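Local coordinates for protein oxalate oxidase 1 (Hordeum vulgare, PDB 1FI2) that oxidises oxalate with molecular oxygen to carbon dioxide and hydrogen peroxide at a manganese site, and also has superoxide dismutase activity, at residues H88-A93 and P158-V163; G107-L112 and G134-Q139; V72-V77 and V150-S155; T94-V99 and T128-R133. One frame throughout, in Å; residues are numbered along the deposited sequence.

Contact 1: H88-A93 and P158-V163; sequences HIHPRA and PGIVFV. With MN (manganese (II) ion), chain B.
His90 and Gly159 are joined by a nearly straight hydrogen bond: ND1 of His90 donates to Gly159 O over 2.8 Å, with 162° at the hydrogen. The acceptor lies at the ring edge near its plane, and the donor lies in the carbonyl plane, which helps fix the ring's rotation. With chi1 at -55° the ring stands beside its own backbone N, opposite the carbonyl carbon, turning ND1 to Gly159 and NE2 to manganese, bound at 2.3 Å. Gly159 is thus a second-shell group positioning a metal ligand that also binds oxalate. The neighbouring ligand, His88, brings its NE2 to the same metal and satisfies ND1 through Pro86 O, while Ile160 CD1 packs against His88 CD2 at 3.6 Å. Ile89 and Val161 pair as antiparallel strand residues, Ile89 N to Val161 O at 3.0 Å and Val161 N to Ile89 O at 2.8 Å. Beyond them the chain turns at His90-Ala93, a type I turn tied down by Arg92 N donating to Pro158 O at 3.1 Å. That same oxygen lies over one face of the Arg92 guanidinium, whose NH2 reaches Asn157 O and whose NH1 forms a salt bridge with Asp8 of a neighbouring subunit. A leucine in place of Arg92 would probably leave that aspartate without this charge partner and Asn157 O without this donor. Glycine suits position 159: its phi is positive, and a CB would clash with Arg92 NH2. In this sheet of the cupin jellyroll, strand 84-89 lies between strands 137-141 and 161-162, and the latter runs straight into helix 163-169, with Phe162 at the N-cap.

Contact 2: G107-L112 and G134-Q139; sequences GILGSL and GLMHFQ. With MN (manganese (II) ion), chain B.
With chi1 at 63°, Phe138 holds CG between its backbone N and carbonyl carbon, which lays the ring over Gly107 of the adjacent strand in this cupin jellyroll. His137 has a similar torsion, 59°, but as the residue just before Phe138 in the strand it sends its ring to the other face, shared with Ile108, where NE2 binds manganese at 2.2 Å. The Phe138 ring receives a CH-pi contact from Gly107 CA, 4.1 Å from the centroid, over one face and shifted toward the rim. Glycine fits there because a CB would run into Phe138 CZ. Beneath the ring the two antiparallel strands form a hydrogen-bonded pair: Gly107 N points almost straight at Phe138 O (3.0 Å, 173°), and Phe138 N returns a bond to Gly107 O. Two residues further along each strand, Leu109 N donates to Met136 O. There the side chains of Leu109 and Met136 run side by side, with Leu109 CD1 at 4.0 Å from Met136 CB, two apolar chains that pack, in turn, against a neighbouring subunit. The metal ligand is steadied from within its own segment, since His137 ND1 donates to Leu135 O at 3.0 Å, somewhat out of the ring plane. Further along, Gln139 NE2 gives a hydrogen to a manganese-bound water at 2.8 Å, while its OE1 accepts from Asn85, an oxalate-binding residue. Where direct strand pairing stops, a water takes over, donating to Leu109 O at 2.8 Å and accepting from Met136 N at 2.8 Å.

Contact 3: V72-V77 and V150-S155; sequences VSMNRV and VVSFNS
Asn75 and Val151 make a hydrogen-bonded pair at the middle of two antiparallel strands, 73-77 and 150-153, whose axes approach to 4.7 Å with directions 157° apart. In this sheet of the cupin jellyroll, Asn75 N donates to Val151 O at 3.1 Å and Val151 N answers to Asn75 O at 3.0 Å. At the next such pair Phe153 N bonds well to Ser73 O, but the return bond is weak as the strand ends. Ser73 adds a side-chain bond here: OG donates to Ser155 O at 2.7 Å, in the carbonyl plane, and a small hydroxyl suits the short reach.

The face carrying Ser73, Asn75, Val151 and Phe153 looks toward the metal site. Asn75, which binds oxalate, sets OD1 at the edge of the Phe153 ring, 3.5 Å from CE1, where an aromatic C-H can meet a carbonyl oxygen favourably; the amide and ring planes stand 71° apart. Its ND2 lies alongside Val151 CG2. Phe153 in turn meets the ring of His90 edge-to-face, and so links the amide to a manganese ligand. The reverse face, with Met74, Val150 and Ser152, is packed against Ile96 and Met98 of a neighbouring subunit. There the thioether chain of Met74 bends at chi3 (89°) and crosses Val150, bringing CE to 3.3 Å from Val150 CG1, closer than ordinary carbon contact.

Contact 4: T94-V99 and T128-R133; sequences TEIGMV and TFVIPR. With MN (manganese (II) ion), chain B.
The ring of Phe129 covers Gly97, whose CA lies 4.1 Å from the ring centroid over one face. This is the tight part of the contact: a CB on Gly97 would strike Phe129 CZ. At the ring edge, in its plane, sits Glu95 OE2, 3.6 Å from Phe129 CE1, with the carboxylate turned 70° from the ring. Glu95 is extended, and its OE1 binds manganese at 2.2 Å while Ile131 CG1 packs alongside. The backbone is equally firm here, Ile131 N donating to Glu95 O at 2.8 Å and 174°. Toward the metal the carboxylate meets water: OE2 accepts from a manganese-bound water at 2.7 Å. An alanine in place of Phe129 would probably open a gap above Gly97 and take away the ring edge beside Glu95 OE2. Pairing is looser at Thr94, where Arg133 N makes only a weak bond to OG1 (3.3 Å); that hydroxyl also bonds to Leu70 O of a neighbouring subunit. Strand 95-101 lies between 147-153 and 128-131, and Phe129 reaches across to Val106 of strand 103-109 in the facing sheet of the jellyroll. Strand 128-131 ends its sheet within the chain, but a strand of a neighbouring subunit continues it.

Overall arrangement
From the N terminus, segment 72-77 comes first and waits for 150-155, so contact 3 closes a long loop. Segment 88-93 starts inside that loop, but its partner 158-163 follows 150-155, so contacts 1 and 3 cross. Contacts 4 and 2 both nest within these two loops and cross each other, since 107-112 falls between 94-99 and 128-133, while 134-139 comes just after. Contacts 3 and 4 belong to one sheet of the jellyroll, contacts 1 and 2 to the other. Contacts 1, 2 and 4 supply the four ligands, which meet at one manganese ion between the two sheets, and contact 3 adds Asn75, one of the two oxalate-binding asparagines.

Contact 1: H88-A93 and P158-V163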
loop_
_atom_site.group_PDB
_atom_site.type_symbol
_atom_site.label_atom_id
_atom_site.label_comp_id
_atom_site.label_asym_id
_atom_site.label_seq_id
_atom_site.Cartn_x
_atom_site.Cartn_y
_atom_site.Cartn_z
ATOM N N HIS A 88 7.067 19.917 -15.947
ATOM C CA HIS A 88 6.648 19.836 -14.550
ATOM C C HIS A 88 6.634 18.404 -14.043
ATOM O O HIS A 88 6.884 17.458 -14.790
ATOM C CB HIS A 88 5.271 20.484 -14.364
ATOM C CG HIS A 88 4.171 19.779 -15.098
ATOM N ND1 HIS A 88 3.946 19.963 -16.444
ATOM C CD2 HIS A 88 3.243 18.887 -14.668
ATOM C CE1 HIS A 88 2.919 19.214 -16.818
ATOM N NE2 HIS A 88 2.479 18.560 -15.762
ATOM N N ILE A 89 6.405 18.214 -12.746
ATOM C CA ILE A 89 6.385 16.920 -12.078
ATOM C C ILE A 89 5.232 16.834 -11.079
ATOM O O ILE A 89 4.933 17.805 -10.387
ATOM C CB ILE A 89 7.707 16.660 -11.321
ATOM C CG1 ILE A 89 8.834 16.305 -12.296
ATOM C CG2 ILE A 89 7.602 15.551 -10.280
ATOM C CD1 ILE A 89 10.191 16.853 -11.963
ATOM N N HIS A 90 4.610 15.666 -10.981
ATOM C CA HIS A 90 3.630 15.360 -9.947
ATOM C C HIS A 90 4.306 14.425 -8.950
ATOM O O HIS A 90 4.589 13.268 -9.271
ATOM C CB HIS A 90 2.365 14.689 -10.512
ATOM C CG HIS A 90 1.770 15.542 -11.592
ATOM N ND1 HIS A 90 1.150 16.739 -11.316
ATOM C CD2 HIS A 90 1.743 15.403 -12.934
ATOM C CE1 HIS A 90 0.761 17.306 -12.443
ATOM N NE2 HIS A 90 1.114 16.515 -13.443
ATOM N N PRO A 91 4.586 14.915 -7.744
ATOM C CA PRO A 91 5.281 14.151 -6.744
ATOM C C PRO A 91 4.568 12.917 -6.235
ATOM O O PRO A 91 5.247 12.043 -5.684
ATOM C CB PRO A 91 5.497 15.130 -5.584
ATOM C CG PRO A 91 4.582 16.271 -5.825
ATOM C CD PRO A 91 4.307 16.303 -7.303
ATOM N N ARG A 92 3.236 12.877 -6.284
ATOM C CA ARG A 92 2.513 11.770 -5.666
ATOM C C ARG A 92 1.545 11.044 -6.582
ATOM O O ARG A 92 0.610 10.401 -6.074
ATOM C CB ARG A 92 1.789 12.303 -4.413
ATOM C CG ARG A 92 2.715 12.665 -3.260
ATOM C CD ARG A 92 1.980 13.308 -2.103
ATOM N NE ARG A 92 1.259 14.506 -2.466
ATOM C CZ ARG A 92 1.679 15.755 -2.525
ATOM N NH1 ARG A 92 2.926 16.095 -2.222
ATOM N NH2 ARG A 92 0.816 16.694 -2.888
ATOM N N ALA A 93 1.787 11.034 -7.897
ATOM C CA ALA A 93 0.872 10.313 -8.774
ATOM C C ALA A 93 1.308 10.142 -10.222
ATOM O O ALA A 93 2.029 10.945 -10.793
ATOM C CB ALA A 93 -0.471 11.058 -8.810
ATOM N N PRO A 158 -2.278 15.129 -6.321
ATOM C CA PRO A 158 -1.032 14.795 -6.972
ATOM C C PRO A 158 0.121 15.738 -6.678
ATOM O O PRO A 158 1.271 15.298 -6.581
ATOM C CB PRO A 158 -1.356 14.776 -8.464
ATOM C CG PRO A 158 -2.681 15.421 -8.620
ATOM C CD PRO A 158 -3.381 15.328 -7.294
ATOM N N GLY A 159 -0.188 17.023 -6.577
ATOM C CA GLY A 159 0.801 18.067 -6.356
ATOM C C GLY A 159 1.406 18.463 -7.705
ATOM O O GLY A 159 1.334 17.680 -8.648
ATOM N N ILE A 160 1.923 19.688 -7.801
ATOM C CA ILE A 160 2.598 20.050 -9.049
ATOM C C ILE A 160 3.854 20.860 -8.756
ATOM O O ILE A 160 3.847 21.840 -8.020
ATOM C CB ILE A 160 1.693 20.748 -10.067
ATOM C CG1 ILE A 160 2.486 21.054 -11.349
ATOM C CG2 ILE A 160 1.099 22.024 -9.508
ATOM C CD1 ILE A 160 1.627 21.310 -12.564
ATOM N N VAL A 161 4.962 20.363 -9.298
ATOM C CA VAL A 161 6.260 21.016 -9.200
ATOM C C VAL A 161 6.577 21.605 -10.577
ATOM O O VAL A 161 6.907 20.854 -11.497
ATOM C CB VAL A 161 7.374 20.038 -8.789
ATOM C CG1 VAL A 161 8.750 20.689 -8.841
ATOM C CG2 VAL A 161 7.105 19.488 -7.394
ATOM N N PHE A 162 6.275 22.883 -10.764
ATOM C CA PHE A 162 6.580 23.541 -12.038
ATOM C C PHE A 162 8.084 23.799 -12.064
ATOM O O PHE A 162 8.581 24.524 -11.199
ATOM C CB PHE A 162 5.807 24.838 -12.189
ATOM C CG PHE A 162 4.385 24.714 -12.646
ATOM C CD1 PHE A 162 3.342 25.051 -11.798
ATOM C CD2 PHE A 162 4.087 24.267 -13.925
ATOM C CE1 PHE A 162 2.027 24.946 -12.219
ATOM C CE2 PHE A 162 2.775 24.157 -14.347
ATOM C CZ PHE A 162 1.744 24.502 -13.495
ATOM N N VAL A 163 8.806 23.211 -13.009
ATOM C CA VAL A 163 10.265 23.339 -13.001
ATOM C C VAL A 163 10.803 24.745 -13.141
ATOM O O VAL A 163 11.592 25.181 -12.289
ATOM C CB VAL A 163 10.907 22.339 -13.975
ATOM C CG1 VAL A 163 12.420 22.524 -13.986
ATOM C CG2 VAL A 163 10.562 20.912 -13.566
HETATM MN MN MN B . 1.120 16.738 -15.730
HETATM O O HOH W 1 -0.703 18.237 -15.126
HETATM O O HOH W 2 0.566 16.938 -17.883
#

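Contact 2: G107-L112 and G134-Q139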
loop_
_atom_site.group_PDB
_atom_site.type_symbol
_atom_site.label_atom_id
_atom_site.label_comp_id
_atom_site.label_asym_id
_atom_site.label_seq_id
_atom_site.Cartn_x
_atom_site.Cartn_y
_atom_site.Cartn_z
ATOM N N GLY A 107 5.561 15.490 -24.161
ATOM C CA GLY A 107 6.886 14.877 -23.959
ATOM C C GLY A 107 7.023 14.356 -22.530
ATOM O O GLY A 107 6.596 14.986 -21.564
ATOM N N ILE A 108 7.579 13.158 -22.413
ATOM C CA ILE A 108 7.809 12.484 -21.141
ATOM C C ILE A 108 9.299 12.155 -21.041
ATOM O O ILE A 108 9.860 11.606 -21.990
ATOM C CB ILE A 108 6.997 11.189 -20.988
ATOM C CG1 ILE A 108 5.491 11.425 -21.167
ATOM C CG2 ILE A 108 7.246 10.542 -19.630
ATOM C CD1 ILE A 108 5.022 11.134 -22.575
ATOM N N LEU A 109 9.926 12.494 -19.923
ATOM C CA LEU A 109 11.351 12.242 -19.742
ATOM C C LEU A 109 11.684 11.166 -18.724
ATOM O O LEU A 109 11.259 11.200 -17.569
ATOM C CB LEU A 109 12.007 13.581 -19.348
ATOM C CG LEU A 109 11.919 14.662 -20.436
ATOM C CD1 LEU A 109 11.435 15.981 -19.865
ATOM C CD2 LEU A 109 13.267 14.830 -21.126
ATOM N N GLY A 110 12.487 10.188 -19.147
ATOM C CA GLY A 110 12.925 9.129 -18.235
ATOM C C GLY A 110 13.926 9.683 -17.223
ATOM O O GLY A 110 14.515 10.743 -17.440
ATOM N N SER A 111 14.110 8.973 -16.116
ATOM C CA SER A 111 15.063 9.365 -15.082
ATOM C C SER A 111 16.488 9.046 -15.525
ATOM O O SER A 111 16.697 8.584 -16.652
ATOM C CB SER A 111 14.759 8.635 -13.766
ATOM O OG SER A 111 15.100 7.263 -13.896
ATOM N N LEU A 112 17.476 9.261 -14.661
ATOM C CA LEU A 112 18.869 8.997 -14.998
ATOM C C LEU A 112 19.168 7.561 -15.388
ATOM O O LEU A 112 19.899 7.345 -16.364
ATOM C CB LEU A 112 19.799 9.401 -13.843
ATOM C CG LEU A 112 21.299 9.264 -14.142
ATOM C CD1 LEU A 112 21.782 10.419 -15.002
ATOM C CD2 LEU A 112 22.095 9.165 -12.853
ATOM N N GLY A 134 6.091 10.878 -10.834
ATOM C CA GLY A 134 7.263 11.662 -10.560
ATOM C C GLY A 134 8.231 12.028 -11.657
ATOM O O GLY A 134 9.290 12.613 -11.373
ATOM N N LEU A 135 7.920 11.727 -12.912
ATOM C CA LEU A 135 8.822 12.049 -14.013
ATOM C C LEU A 135 8.512 13.418 -14.605
ATOM O O LEU A 135 7.358 13.844 -14.613
ATOM C CB LEU A 135 8.741 10.976 -15.101
ATOM C CG LEU A 135 9.128 9.555 -14.683
ATOM C CD1 LEU A 135 9.033 8.595 -15.860
ATOM C CD2 LEU A 135 10.535 9.513 -14.100
ATOM N N MET A 136 9.540 14.090 -15.113
ATOM C CA MET A 136 9.351 15.395 -15.750
ATOM C C MET A 136 8.623 15.235 -17.082
ATOM O O MET A 136 8.871 14.281 -17.826
ATOM C CB MET A 136 10.706 16.093 -15.925
ATOM C CG MET A 136 10.582 17.578 -16.238
ATOM S SD MET A 136 12.151 18.400 -16.580
ATOM C CE MET A 136 13.059 18.052 -15.075
ATOM N N HIS A 137 7.698 16.150 -17.376
ATOM C CA HIS A 137 6.935 16.086 -18.624
ATOM C C HIS A 137 6.385 17.456 -18.995
ATOM O O HIS A 137 6.388 18.370 -18.164
ATOM C CB HIS A 137 5.809 15.053 -18.506
ATOM C CG HIS A 137 4.825 15.315 -17.410
ATOM N ND1 HIS A 137 5.175 15.220 -16.079
ATOM C CD2 HIS A 137 3.511 15.650 -17.424
ATOM C CE1 HIS A 137 4.131 15.490 -15.332
ATOM N NE2 HIS A 137 3.092 15.761 -16.109
ATOM N N PHE A 138 5.930 17.615 -20.231
ATOM C CA PHE A 138 5.390 18.889 -20.692
ATOM C C PHE A 138 4.445 18.692 -21.874
ATOM O O PHE A 138 4.401 17.609 -22.458
ATOM C CB PHE A 138 6.541 19.795 -21.167
ATOM C CG PHE A 138 7.311 19.256 -22.346
ATOM C CD1 PHE A 138 6.897 19.492 -23.647
ATOM C CD2 PHE A 138 8.462 18.511 -22.149
ATOM C CE1 PHE A 138 7.606 18.998 -24.724
ATOM C CE2 PHE A 138 9.178 18.010 -23.224
ATOM C CZ PHE A 138 8.749 18.248 -24.515
ATOM N N GLN A 139 3.707 19.738 -22.222
ATOM C CA GLN A 139 2.814 19.736 -23.374
ATOM C C GLN A 139 3.008 21.075 -24.103
ATOM O O GLN A 139 3.201 22.101 -23.457
ATOM C CB GLN A 139 1.339 19.529 -23.077
ATOM C CG GLN A 139 0.934 18.139 -22.605
ATOM C CD GLN A 139 1.005 18.030 -21.092
ATOM O OE1 GLN A 139 0.771 19.014 -20.380
ATOM N NE2 GLN A 139 1.343 16.854 -20.579
HETATM MN MN MN B . 1.120 16.738 -15.730
HETATM O O HOH W 3 12.102 12.945 -15.547
HETATM O O HOH W 2 0.566 16.938 -17.883
HETATM O O HOH W 1 -0.703 18.237 -15.126
#

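Contact 3: V72-V77 and V150-S155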
loop_
_atom_site.group_PDB
_atom_site.type_symbol
_atom_site.label_atom_id
_atom_site.label_comp_id
_atom_site.label_asym_id
_atom_site.label_seq_id
_atom_site.Cartn_x
_atom_site.Cartn_y
_atom_site.Cartn_z
ATOM N N VAL A 72 -8.358 9.306 -6.417
ATOM C CA VAL A 72 -8.390 9.828 -7.770
ATOM C C VAL A 72 -8.715 11.325 -7.787
ATOM O O VAL A 72 -9.176 11.903 -6.807
ATOM C CB VAL A 72 -9.438 9.149 -8.676
ATOM C CG1 VAL A 72 -9.090 7.725 -9.079
ATOM C CG2 VAL A 72 -10.805 9.178 -7.994
ATOM N N SER A 73 -8.376 11.952 -8.910
ATOM C CA SER A 73 -8.690 13.355 -9.155
ATOM C C SER A 73 -8.442 13.669 -10.629
ATOM O O SER A 73 -7.938 12.816 -11.362
ATOM C CB SER A 73 -7.890 14.290 -8.259
ATOM O OG SER A 73 -6.528 14.331 -8.640
ATOM N N MET A 74 -8.873 14.842 -11.091
ATOM C CA MET A 74 -8.707 15.223 -12.484
ATOM C C MET A 74 -8.280 16.684 -12.618
ATOM O O MET A 74 -8.215 17.445 -11.659
ATOM C CB MET A 74 -10.022 15.116 -13.266
ATOM C CG MET A 74 -10.585 13.733 -13.497
ATOM S SD MET A 74 -12.275 13.794 -14.121
ATOM C CE MET A 74 -11.999 13.876 -15.874
ATOM N N ASN A 75 -8.033 17.083 -13.865
ATOM C CA ASN A 75 -7.882 18.499 -14.186
ATOM C C ASN A 75 -8.043 18.689 -15.693
ATOM O O ASN A 75 -7.957 17.729 -16.453
ATOM C CB ASN A 75 -6.606 19.104 -13.661
ATOM C CG ASN A 75 -5.282 18.869 -14.315
ATOM O OD1 ASN A 75 -4.248 18.920 -13.621
ATOM N ND2 ASN A 75 -5.214 18.628 -15.618
ATOM N N ARG A 76 -8.305 19.926 -16.082
ATOM C CA ARG A 76 -8.423 20.293 -17.490
ATOM C C ARG A 76 -7.348 21.323 -17.813
ATOM O O ARG A 76 -6.980 22.118 -16.941
ATOM C CB ARG A 76 -9.816 20.860 -17.766
ATOM C CG ARG A 76 -9.953 21.574 -19.099
ATOM C CD ARG A 76 -11.369 22.109 -19.304
ATOM N NE ARG A 76 -11.457 22.816 -20.576
ATOM C CZ ARG A 76 -12.495 22.848 -21.400
ATOM N NH1 ARG A 76 -13.613 22.196 -21.120
ATOM N NH2 ARG A 76 -12.406 23.540 -22.531
ATOM N N VAL A 77 -6.703 21.214 -18.975
ATOM C CA VAL A 77 -5.711 22.214 -19.370
ATOM C C VAL A 77 -6.061 22.735 -20.767
ATOM O O VAL A 77 -6.266 21.952 -21.694
ATOM C CB VAL A 77 -4.257 21.719 -19.364
ATOM C CG1 VAL A 77 -3.294 22.880 -19.587
ATOM C CG2 VAL A 77 -3.880 21.011 -18.066
ATOM N N VAL A 150 -8.103 16.704 -20.967
ATOM C CA VAL A 150 -8.603 16.374 -19.637
ATOM C C VAL A 150 -7.806 15.165 -19.145
ATOM O O VAL A 150 -7.697 14.183 -19.886
ATOM C CB VAL A 150 -10.106 16.062 -19.626
ATOM C CG1 VAL A 150 -10.551 15.625 -18.235
ATOM C CG2 VAL A 150 -10.945 17.254 -20.074
ATOM N N VAL A 151 -7.203 15.261 -17.963
ATOM C CA VAL A 151 -6.395 14.176 -17.426
ATOM C C VAL A 151 -6.914 13.706 -16.069
ATOM O O VAL A 151 -7.596 14.439 -15.351
ATOM C CB VAL A 151 -4.910 14.561 -17.289
ATOM C CG1 VAL A 151 -4.339 15.193 -18.554
ATOM C CG2 VAL A 151 -4.683 15.497 -16.108
ATOM N N SER A 152 -6.532 12.488 -15.702
ATOM C CA SER A 152 -6.872 11.909 -14.414
ATOM C C SER A 152 -5.571 11.519 -13.712
ATOM O O SER A 152 -4.545 11.334 -14.363
ATOM C CB SER A 152 -7.770 10.684 -14.539
ATOM O OG SER A 152 -9.013 11.002 -15.135
ATOM N N PHE A 153 -5.631 11.444 -12.391
ATOM C CA PHE A 153 -4.479 11.092 -11.584
ATOM C C PHE A 153 -4.869 9.984 -10.604
ATOM O O PHE A 153 -6.023 9.884 -10.195
ATOM C CB PHE A 153 -3.951 12.257 -10.745
ATOM C CG PHE A 153 -3.529 13.467 -11.527
ATOM C CD1 PHE A 153 -4.439 14.471 -11.810
ATOM C CD2 PHE A 153 -2.225 13.594 -11.981
ATOM C CE1 PHE A 153 -4.059 15.583 -12.537
ATOM C CE2 PHE A 153 -1.842 14.704 -12.711
ATOM C CZ PHE A 153 -2.754 15.702 -12.984
ATOM N N ASN A 154 -3.847 9.301 -10.102
ATOM C CA ASN A 154 -4.096 8.243 -9.122
ATOM C C ASN A 154 -3.798 8.718 -7.704
ATOM O O ASN A 154 -3.305 7.994 -6.854
ATOM C CB ASN A 154 -3.361 6.978 -9.487
ATOM C CG ASN A 154 -1.873 6.875 -9.415
ATOM O OD1 ASN A 154 -1.153 7.829 -9.647
ATOM N ND2 ASN A 154 -1.435 5.653 -9.096
ATOM N N SER A 155 -4.219 9.944 -7.443
ATOM C CA SER A 155 -4.130 10.593 -6.159
ATOM C C SER A 155 -5.202 11.682 -6.092
ATOM O O SER A 155 -5.555 12.288 -7.104
ATOM C CB SER A 155 -2.763 11.238 -5.909
ATOM O OG SER A 155 -2.786 11.904 -4.648
#

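Contact 4: T94-V99 and T128-R133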
loop_
_atom_site.group_PDB
_atom_site.type_symbol
_atom_site.label_atom_id
_atom_site.label_comp_id
_atom_site.label_asym_id
_atom_site.label_seq_id
_atom_site.Cartn_x
_atom_site.Cartn_y
_atom_site.Cartn_z
ATOM N N THR A 94 0.706 9.122 -10.831
ATOM C CA THR A 94 0.761 8.870 -12.263
ATOM C C THR A 94 -0.382 9.656 -12.908
ATOM O O THR A 94 -1.451 9.782 -12.311
ATOM C CB THR A 94 0.572 7.375 -12.586
ATOM O OG1 THR A 94 1.663 6.599 -12.066
ATOM C CG2 THR A 94 0.479 7.124 -14.088
ATOM N N GLU A 95 -0.165 10.179 -14.102
ATOM C CA GLU A 95 -1.189 10.919 -14.833
ATOM C C GLU A 95 -1.567 10.162 -16.104
ATOM O O GLU A 95 -0.716 9.583 -16.780
ATOM C CB GLU A 95 -0.689 12.322 -15.172
ATOM C CG GLU A 95 -1.542 13.154 -16.108
ATOM C CD GLU A 95 -0.867 14.440 -16.541
ATOM O OE1 GLU A 95 0.189 14.778 -15.970
ATOM O OE2 GLU A 95 -1.360 15.125 -17.459
ATOM N N ILE A 96 -2.858 10.167 -16.407
ATOM C CA ILE A 96 -3.374 9.513 -17.617
ATOM C C ILE A 96 -4.338 10.484 -18.283
ATOM O O ILE A 96 -5.281 10.957 -17.645
ATOM C CB ILE A 96 -3.954 8.136 -17.287
ATOM C CG1 ILE A 96 -4.295 7.355 -18.561
ATOM C CG2 ILE A 96 -5.163 8.219 -16.365
ATOM C CD1 ILE A 96 -4.539 5.878 -18.315
ATOM N N GLY A 97 -4.054 10.884 -19.530
ATOM C CA GLY A 97 -4.887 11.914 -20.139
ATOM C C GLY A 97 -5.339 11.666 -21.563
ATOM O O GLY A 97 -4.869 10.765 -22.253
ATOM N N MET A 98 -6.291 12.493 -21.994
ATOM C CA MET A 98 -6.827 12.416 -23.345
ATOM C C MET A 98 -6.891 13.824 -23.940
ATOM O O MET A 98 -7.361 14.740 -23.266
ATOM C CB MET A 98 -8.214 11.763 -23.397
ATOM C CG MET A 98 -8.731 11.665 -24.830
ATOM S SD MET A 98 -10.404 11.014 -24.967
ATOM C CE MET A 98 -10.087 9.257 -24.893
ATOM N N VAL A 99 -6.438 13.971 -25.181
ATOM C CA VAL A 99 -6.568 15.271 -25.852
ATOM C C VAL A 99 -7.988 15.370 -26.401
ATOM O O VAL A 99 -8.454 14.436 -27.056
ATOM C CB VAL A 99 -5.522 15.434 -26.960
ATOM C CG1 VAL A 99 -5.802 16.638 -27.854
ATOM C CG2 VAL A 99 -4.137 15.574 -26.335
ATOM N N THR A 128 -4.581 9.250 -26.358
ATOM C CA THR A 128 -4.203 9.306 -24.948
ATOM C C THR A 128 -2.713 9.158 -24.682
ATOM O O THR A 128 -1.939 8.710 -25.525
ATOM C CB THR A 128 -4.937 8.184 -24.172
ATOM O OG1 THR A 128 -4.664 6.936 -24.823
ATOM C CG2 THR A 128 -6.442 8.403 -24.134
ATOM N N PHE A 129 -2.325 9.531 -23.462
ATOM C CA PHE A 129 -0.947 9.468 -23.007
ATOM C C PHE A 129 -0.876 9.112 -21.522
ATOM O O PHE A 129 -1.838 9.307 -20.780
ATOM C CB PHE A 129 -0.230 10.802 -23.232
ATOM C CG PHE A 129 -0.827 12.002 -22.555
ATOM C CD1 PHE A 129 -0.503 12.329 -21.250
ATOM C CD2 PHE A 129 -1.711 12.824 -23.236
ATOM C CE1 PHE A 129 -1.052 13.437 -20.637
ATOM C CE2 PHE A 129 -2.267 13.939 -22.633
ATOM C CZ PHE A 129 -1.936 14.240 -21.326
ATOM N N VAL A 130 0.282 8.615 -21.095
ATOM C CA VAL A 130 0.449 8.266 -19.680
ATOM C C VAL A 130 1.799 8.757 -19.180
ATOM O O VAL A 130 2.827 8.644 -19.849
ATOM C CB VAL A 130 0.205 6.772 -19.440
ATOM C CG1 VAL A 130 1.280 5.903 -20.063
ATOM C CG2 VAL A 130 0.071 6.477 -17.948
ATOM N N ILE A 131 1.794 9.385 -18.004
ATOM C CA ILE A 131 3.005 9.928 -17.404
ATOM C C ILE A 131 3.299 9.220 -16.082
ATOM O O ILE A 131 2.611 9.470 -15.091
ATOM C CB ILE A 131 2.846 11.417 -17.018
ATOM C CG1 ILE A 131 2.145 12.265 -18.071
ATOM C CG2 ILE A 131 4.206 11.995 -16.641
ATOM C CD1 ILE A 131 2.919 12.576 -19.322
ATOM N N PRO A 132 4.330 8.394 -16.030
ATOM C CA PRO A 132 4.695 7.701 -14.809
ATOM C C PRO A 132 4.969 8.658 -13.663
ATOM O O PRO A 132 5.502 9.752 -13.790
ATOM C CB PRO A 132 5.925 6.880 -15.170
ATOM C CG PRO A 132 5.948 6.812 -16.653
ATOM C CD PRO A 132 5.223 8.037 -17.155
ATOM N N ARG A 133 4.536 8.229 -12.493
ATOM C CA ARG A 133 4.718 8.912 -11.220
ATOM C C ARG A 133 6.077 9.560 -11.054
ATOM O O ARG A 133 7.135 8.949 -11.195
ATOM C CB ARG A 133 4.354 7.841 -10.191
ATOM C CG ARG A 133 5.349 7.280 -9.240
ATOM C CD ARG A 133 4.825 6.263 -8.252
ATOM N NE ARG A 133 3.501 6.396 -7.731
ATOM C CZ ARG A 133 2.797 7.061 -6.860
ATOM N NH1 ARG A 133 3.231 8.003 -6.038
ATOM N NH2 ARG A 133 1.493 6.783 -6.735
HETATM MN MN MN B . 1.120 16.738 -15.730
HETATM O O HOH W 2 0.566 16.938 -17.883
HETATM O O HOH W 1 -0.703 18.237 -15.126
#